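Local coordinates for EAL/GGDEF domain protein (Methylococcus capsulatus, PDB 3ICL) that is of unassigned function but folds as a GGDEF domain, with a central mixed beta-sheet flanked by helices, at residues 61-66 with 108-113; 2-7 with 52-57; 73-76 with 82-85. The protein carries 1 engineered substitution. One frame throughout, in Å; residues are numbered along the deposited sequence.

The chain starts in the turn 2-7, runs through helix 10-23, strand 32-38 and helix 41-48, and meets itself again at 52-57 on helix 50-67, where contact 2 closes the first loop. Farther along the same helix, 61-66 opens contact 1, which closes only when the chain reaches 108-113, which includes strand 110-112 of a small two-strand sheet. Contact 3, the hairpin pairing of 73-76 with 82-85, falls within that second loop. No two loops cross. Helix 50-67 is the common element: Ile64 packs on Val74 and Ile84 of the hairpin, Leu56 on Phe110 and Phe112. The N-terminal turn joins the hairpin through the Asp2-Arg76 salt bridge.

Contact 1. Residues 61-66 with 108-113; sequences AERIRT and QPFVFG
Arg63 reaches from helix 50-67 across to Phe110 and lays its guanidinium flat on the face of the ring. The two planes are only 11° apart and their centres 3.7 Å, a stacked cation-pi pair. The overlap is uneven: Arg63 CZ sits 3.3 Å from Phe110 CE1, while Arg63 NH1 hangs above the CZ side of the rim, 3.4 Å from Phe110 CZ. The two side chains come at each other from opposite directions. That of Arg63 turns CG beside its own backbone N (chi1 -70°) and then runs extended to NE, a straight arm that bridges the helix and the 108-110 segment.

With one face on the ring, the guanidinium uses its edge for hydrogen bonds. Arg63 NH2 gives a nearly straight bond (166°) to Pro109 O, at 2.9 Å and in the guanidinium plane. Arg63 NH1 reaches Gln108 O, also at 2.9 Å, but less directly: the donor stands well above that carbonyl's plane. A weak bond from NH1 to Gly105 O adds the end of helix 96-106. Phe110 is wedged in turn against Leu56, Ala59 and Thr60 of helix 50-67, while its backbone pairs with Ile117 in the small antiparallel sheet.

Carbonyl oxygens in the plane and a ring below it fix both the tilt and the rotation of the guanidinium. The buried part of the Arg63 charge is thus met by carbonyl oxygens and the pi electrons of the ring, with no carboxylate of these two segments taking part.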
# COMPACT_ATOMS: atom_id res chain seq x y z
N ALA A 61 -0.14 5.19 -7.63
CA ALA A 61 0.20 5.93 -6.42
C ALA A 61 -0.84 7.00 -6.11
O ALA A 61 -1.17 7.24 -4.95
CB ALA A 61 1.57 6.57 -6.58
N GLU A 62 -1.34 7.66 -7.15
CA GLU A 62 -2.33 8.71 -6.96
C GLU A 62 -3.68 8.14 -6.57
O GLU A 62 -4.37 8.70 -5.72
CB GLU A 62 -2.45 9.56 -8.24
CG GLU A 62 -1.13 10.20 -8.63
CD GLU A 62 -1.17 10.85 -10.00
OE1 GLU A 62 -1.91 10.35 -10.88
OE2 GLU A 62 -0.44 11.84 -10.21
N ARG A 63 -4.07 7.02 -7.18
CA ARG A 63 -5.35 6.41 -6.85
C ARG A 63 -5.32 5.90 -5.41
O ARG A 63 -6.33 5.89 -4.73
CB ARG A 63 -5.68 5.26 -7.80
CG ARG A 63 -6.01 5.71 -9.21
CD ARG A 63 -6.61 4.60 -10.04
NE ARG A 63 -6.77 5.00 -11.43
CZ ARG A 63 -7.22 4.20 -12.39
NH1 ARG A 63 -7.57 2.95 -12.10
NH2 ARG A 63 -7.30 4.64 -13.63
N ILE A 64 -4.14 5.47 -4.96
CA ILE A 64 -4.02 4.99 -3.60
C ILE A 64 -4.25 6.16 -2.65
O ILE A 64 -4.97 6.05 -1.66
CB ILE A 64 -2.63 4.38 -3.34
CG1 ILE A 64 -2.48 3.09 -4.14
CG2 ILE A 64 -2.45 4.12 -1.85
CD1 ILE A 64 -1.12 2.42 -4.01
N ARG A 65 -3.65 7.31 -2.97
CA ARG A 65 -3.82 8.49 -2.12
C ARG A 65 -5.28 8.94 -2.05
O ARG A 65 -5.72 9.46 -1.02
CB ARG A 65 -2.93 9.63 -2.63
CG ARG A 65 -1.44 9.32 -2.57
CD ARG A 65 -0.58 10.56 -2.76
NE ARG A 65 -0.71 11.14 -4.10
CZ ARG A 65 0.09 12.07 -4.59
NH1 ARG A 65 1.09 12.55 -3.86
NH2 ARG A 65 -0.11 12.55 -5.81
N THR A 66 -6.03 8.75 -3.13
CA THR A 66 -7.44 9.16 -3.12
C THR A 66 -8.26 8.24 -2.24
O THR A 66 -9.36 8.60 -1.80
CB THR A 66 -8.08 9.12 -4.53
OG1 THR A 66 -8.26 7.76 -4.93
CG2 THR A 66 -7.21 9.83 -5.54
N GLN A 108 -10.27 -0.34 -11.27
CA GLN A 108 -10.68 0.42 -12.45
C GLN A 108 -9.54 0.35 -13.47
O GLN A 108 -8.37 0.32 -13.10
CB GLN A 108 -10.94 1.88 -12.08
CG GLN A 108 -12.09 2.08 -11.11
CD GLN A 108 -12.15 3.50 -10.58
OE1 GLN A 108 -11.18 3.98 -9.98
NE2 GLN A 108 -13.28 4.17 -10.79
N PRO A 109 -9.88 0.30 -14.76
CA PRO A 109 -8.82 0.23 -15.78
C PRO A 109 -7.91 1.46 -15.83
O PRO A 109 -8.29 2.55 -15.41
CB PRO A 109 -9.59 0.04 -17.08
CG PRO A 109 -10.85 -0.67 -16.63
CD PRO A 109 -11.20 0.09 -15.37
N PHE A 110 -6.70 1.25 -16.33
CA PHE A 110 -5.71 2.31 -16.51
C PHE A 110 -5.58 2.37 -18.03
O PHE A 110 -5.03 1.46 -18.64
CB PHE A 110 -4.37 1.92 -15.89
CG PHE A 110 -4.36 1.96 -14.39
CD1 PHE A 110 -4.10 3.15 -13.71
CD2 PHE A 110 -4.62 0.81 -13.65
CE1 PHE A 110 -4.08 3.19 -12.32
CE2 PHE A 110 -4.60 0.84 -12.25
CZ PHE A 110 -4.34 2.03 -11.59
N VAL A 111 -6.09 3.43 -18.64
CA VAL A 111 -6.02 3.52 -20.09
C VAL A 111 -4.85 4.35 -20.60
O VAL A 111 -4.75 5.54 -20.33
CB VAL A 111 -7.33 4.09 -20.67
CG1 VAL A 111 -7.30 4.00 -22.19
CG2 VAL A 111 -8.52 3.33 -20.12
N PHE A 112 -3.95 3.69 -21.33
CA PHE A 112 -2.79 4.34 -21.91
C PHE A 112 -2.98 4.25 -23.42
O PHE A 112 -2.82 3.18 -24.01
CB PHE A 112 -1.51 3.62 -21.47
CG PHE A 112 -1.29 3.67 -19.98
CD1 PHE A 112 -1.07 4.89 -19.33
CD2 PHE A 112 -1.32 2.51 -19.22
CE1 PHE A 112 -0.88 4.94 -17.95
CE2 PHE A 112 -1.14 2.56 -17.84
CZ PHE A 112 -0.92 3.78 -17.20
N GLY A 113 -3.35 5.37 -24.04
CA GLY A 113 -3.60 5.36 -25.46
C GLY A 113 -4.82 4.47 -25.67
O GLY A 113 -5.84 4.65 -25.01

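Contact 2. Residues 2-7 with 52-57; sequences DTVTGL and VGDRLL
Val4 and Thr5 bring the N-terminal turn against one side of helix 50-67, the CA of Val4 lying 5.9 Å from that of Asp54 and the CA of Thr5 6.3 Å from that of Leu57. Val4 makes the main apolar touch. Its CG1 is turned anti to the backbone N (chi1 178°) and drops onto two residues one helical turn apart. It rests on Asp54, 3.9 Å from Asp54 CB and 3.8 Å from Asp54 O, the two side chains meeting roughly at right angles. It also touches Leu57, with Val4 CG1 4.1 Å from Leu57 CB. Thr5 adds its methyl: Thr5 CG2 lies 3.6 Å from Leu57 O.

Thr5 divides its branches between two tasks. The methyl faces the helix, while the hydroxyl closes an ST turn, accepting from Leu7 N at 3.1 Å to Thr5 OG1. The same hydroxyl donates to Asp2 OD2, reaching that oxygen from its anti side. A further bond, from Asp2 N to Leu7 O, ties the two ends of the turn, which precedes helix 10-23 of the GGDEF domain. A chi1 of 64° holds OG1 between the backbone N and carbonyl carbon, where it can meet both partners.

The junction extends beyond these two segments. Asp2 OD2 also forms a salt bridge with Arg76 NE, so one carboxylate oxygen takes the Thr5 hydroxyl and a guanidinium together. Val4 O accepts from Arg58 NH1, a polar link alongside the methyl contacts. Leu57 packs on Phe41 of helix 41-48 and on Arg76, and Leu7 settles on Ala61 and Val74.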
# COMPACT_ATOMS: atom_id res chain seq x y z
N ASP A 2 9.97 10.65 -4.73
CA ASP A 2 10.10 9.61 -5.74
C ASP A 2 9.67 10.20 -7.09
O ASP A 2 8.49 10.45 -7.33
CB ASP A 2 9.22 8.40 -5.37
CG ASP A 2 9.27 7.31 -6.41
OD1 ASP A 2 10.35 7.07 -6.99
OD2 ASP A 2 8.22 6.67 -6.65
N THR A 3 10.66 10.43 -7.95
CA THR A 3 10.43 11.00 -9.28
C THR A 3 9.36 10.29 -10.09
O THR A 3 8.54 10.92 -10.76
CB THR A 3 11.74 10.99 -10.10
OG1 THR A 3 12.79 11.59 -9.33
CG2 THR A 3 11.56 11.78 -11.39
N VAL A 4 9.37 8.96 -10.05
CA VAL A 4 8.41 8.16 -10.80
C VAL A 4 6.96 8.37 -10.36
O VAL A 4 6.07 8.47 -11.20
CB VAL A 4 8.75 6.65 -10.70
CG1 VAL A 4 7.71 5.82 -11.45
CG2 VAL A 4 10.14 6.40 -11.29
N THR A 5 6.73 8.44 -9.05
CA THR A 5 5.37 8.59 -8.53
C THR A 5 5.05 9.94 -7.89
O THR A 5 3.88 10.31 -7.78
CB THR A 5 5.08 7.52 -7.46
OG1 THR A 5 5.95 7.73 -6.34
CG2 THR A 5 5.30 6.13 -8.03
N GLY A 6 6.07 10.66 -7.47
CA GLY A 6 5.84 11.94 -6.83
C GLY A 6 5.51 11.74 -5.36
O GLY A 6 5.14 12.68 -4.66
N LEU A 7 5.64 10.49 -4.90
CA LEU A 7 5.36 10.15 -3.50
C LEU A 7 6.55 10.49 -2.62
O LEU A 7 7.65 10.70 -3.11
CB LEU A 7 5.08 8.64 -3.37
CG LEU A 7 3.82 8.06 -3.99
CD1 LEU A 7 3.79 6.55 -3.76
CD2 LEU A 7 2.59 8.72 -3.38
N VAL A 52 5.61 3.22 -20.14
CA VAL A 52 4.24 2.94 -19.71
C VAL A 52 4.26 2.47 -18.26
O VAL A 52 3.38 2.82 -17.47
CB VAL A 52 3.58 1.85 -20.60
CG1 VAL A 52 2.24 1.43 -20.01
CG2 VAL A 52 3.39 2.38 -22.00
N GLY A 53 5.27 1.67 -17.93
CA GLY A 53 5.40 1.16 -16.58
C GLY A 53 5.47 2.26 -15.54
O GLY A 53 4.80 2.20 -14.52
N ASP A 54 6.29 3.28 -15.80
CA ASP A 54 6.41 4.39 -14.86
C ASP A 54 5.10 5.15 -14.76
O ASP A 54 4.69 5.55 -13.67
CB ASP A 54 7.54 5.33 -15.27
CG ASP A 54 8.90 4.69 -15.19
OD1 ASP A 54 9.03 3.68 -14.46
OD2 ASP A 54 9.84 5.19 -15.83
N ARG A 55 4.45 5.35 -15.90
CA ARG A 55 3.18 6.06 -15.91
C ARG A 55 2.16 5.30 -15.06
O ARG A 55 1.40 5.91 -14.30
CB ARG A 55 2.65 6.19 -17.35
CG ARG A 55 3.48 7.10 -18.23
CD ARG A 55 2.81 7.30 -19.57
NE ARG A 55 1.51 7.95 -19.42
CZ ARG A 55 0.63 8.10 -20.41
NH1 ARG A 55 0.92 7.66 -21.63
NH2 ARG A 55 -0.53 8.70 -20.18
N LEU A 56 2.14 3.98 -15.19
CA LEU A 56 1.22 3.15 -14.43
C LEU A 56 1.48 3.28 -12.93
O LEU A 56 0.55 3.44 -12.14
CB LEU A 56 1.37 1.68 -14.85
CG LEU A 56 0.55 0.62 -14.10
CD1 LEU A 56 -0.93 0.98 -14.08
CD2 LEU A 56 0.76 -0.73 -14.76
N LEU A 57 2.75 3.23 -12.54
CA LEU A 57 3.13 3.35 -11.13
C LEU A 57 2.68 4.68 -10.54
O LEU A 57 2.25 4.74 -9.39
CB LEU A 57 4.64 3.21 -10.97
CG LEU A 57 5.23 1.81 -11.20
CD1 LEU A 57 6.76 1.89 -11.11
CD2 LEU A 57 4.68 0.84 -10.17

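Contact 3. Residues 73-76 with 82-85; sequences TVAR and FTIL
Thr73 with Leu85 and Ala75 with Thr83 are the hydrogen-bonded pairs of this antiparallel ladder, alternating with Val74-Ile84 and Arg76-Phe82. Leu85 N reaches Thr73 O at 2.8 Å and Thr83 N reaches Ala75 O at 2.8 Å. The return bonds are longer: Thr73 N to Leu85 O is 3.2 Å, and Ala75 N to Thr83 O is 3.1 Å. CA-H...O contacts fill in between, the shortest from Phe82 CA to Ala75 O at 3.3 Å.

Apolar contacts occupy the face toward helix 50-67. Val74 CG1 and Ile84 CG1 lie side by side, 4.2 Å apart, both packing on Ile64. Arg76 runs its aliphatic chain past the Phe82 ring, with Arg76 CB 3.9 Å from Phe82 CE1. The bend at chi3 (66°) carries its guanidinium onward to Asp2 and Gly79 O.

Thr73, Ala75, Thr83 and Leu85 point to the other face; there Thr73 OG1 bonds to Arg16 and Thr83 OG1 to Arg10 of helix 10-23. In GGDEF domains this hairpin carries the signature turn. Four backbone bonds and buried side chains join its strands, while the Asp2 salt bridge and the carbonyl of Gly79 grip the Arg76 guanidinium.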
# COMPACT_ATOMS: atom_id res chain seq x y z
N THR A 73 0.23 8.52 4.83
CA THR A 73 1.39 8.60 3.94
C THR A 73 1.53 7.35 3.08
O THR A 73 1.30 6.24 3.55
CB THR A 73 2.69 8.80 4.75
OG1 THR A 73 2.57 9.97 5.57
CG2 THR A 73 3.89 8.97 3.83
N VAL A 74 1.90 7.55 1.82
CA VAL A 74 2.09 6.46 0.88
C VAL A 74 3.48 6.61 0.27
O VAL A 74 3.90 7.72 -0.07
CB VAL A 74 1.04 6.51 -0.25
CG1 VAL A 74 1.24 5.36 -1.21
CG2 VAL A 74 -0.36 6.50 0.33
N ALA A 75 4.21 5.51 0.13
CA ALA A 75 5.55 5.54 -0.45
C ALA A 75 5.84 4.24 -1.20
O ALA A 75 5.42 3.17 -0.78
CB ALA A 75 6.59 5.77 0.64
N ARG A 76 6.57 4.35 -2.30
CA ARG A 76 6.90 3.19 -3.13
C ARG A 76 8.12 2.44 -2.60
O ARG A 76 8.99 3.03 -1.96
CB ARG A 76 7.16 3.66 -4.57
CG ARG A 76 7.33 2.54 -5.59
CD ARG A 76 7.23 3.09 -7.01
NE ARG A 76 8.32 4.00 -7.34
CZ ARG A 76 9.39 3.65 -8.06
NH1 ARG A 76 9.51 2.42 -8.52
NH2 ARG A 76 10.34 4.54 -8.30
N PHE A 82 3.98 -0.71 -2.49
CA PHE A 82 3.71 0.56 -1.83
C PHE A 82 3.46 0.32 -0.35
O PHE A 82 2.74 -0.62 0.02
CB PHE A 82 2.48 1.22 -2.45
CG PHE A 82 2.66 1.66 -3.87
CD1 PHE A 82 3.18 2.91 -4.18
CD2 PHE A 82 2.30 0.81 -4.92
CE1 PHE A 82 3.36 3.31 -5.50
CE2 PHE A 82 2.47 1.21 -6.25
CZ PHE A 82 3.00 2.46 -6.53
N THR A 83 4.06 1.14 0.50
CA THR A 83 3.84 1.02 1.94
C THR A 83 2.88 2.14 2.28
O THR A 83 3.13 3.31 2.00
CB THR A 83 5.12 1.18 2.77
OG1 THR A 83 5.81 2.36 2.35
CG2 THR A 83 6.02 -0.05 2.60
N ILE A 84 1.76 1.77 2.89
CA ILE A 84 0.72 2.72 3.23
C ILE A 84 0.55 2.85 4.74
O ILE A 84 0.24 1.88 5.43
CB ILE A 84 -0.60 2.26 2.58
CG1 ILE A 84 -0.40 2.24 1.06
CG2 ILE A 84 -1.75 3.15 3.01
CD1 ILE A 84 -1.31 1.28 0.32
N LEU A 85 0.75 4.05 5.25
CA LEU A 85 0.62 4.33 6.67
C LEU A 85 -0.71 4.99 6.99
O LEU A 85 -1.02 6.06 6.46
CB LEU A 85 1.76 5.24 7.13
CG LEU A 85 1.61 5.99 8.46
CD1 LEU A 85 1.38 5.02 9.62
CD2 LEU A 85 2.87 6.82 8.70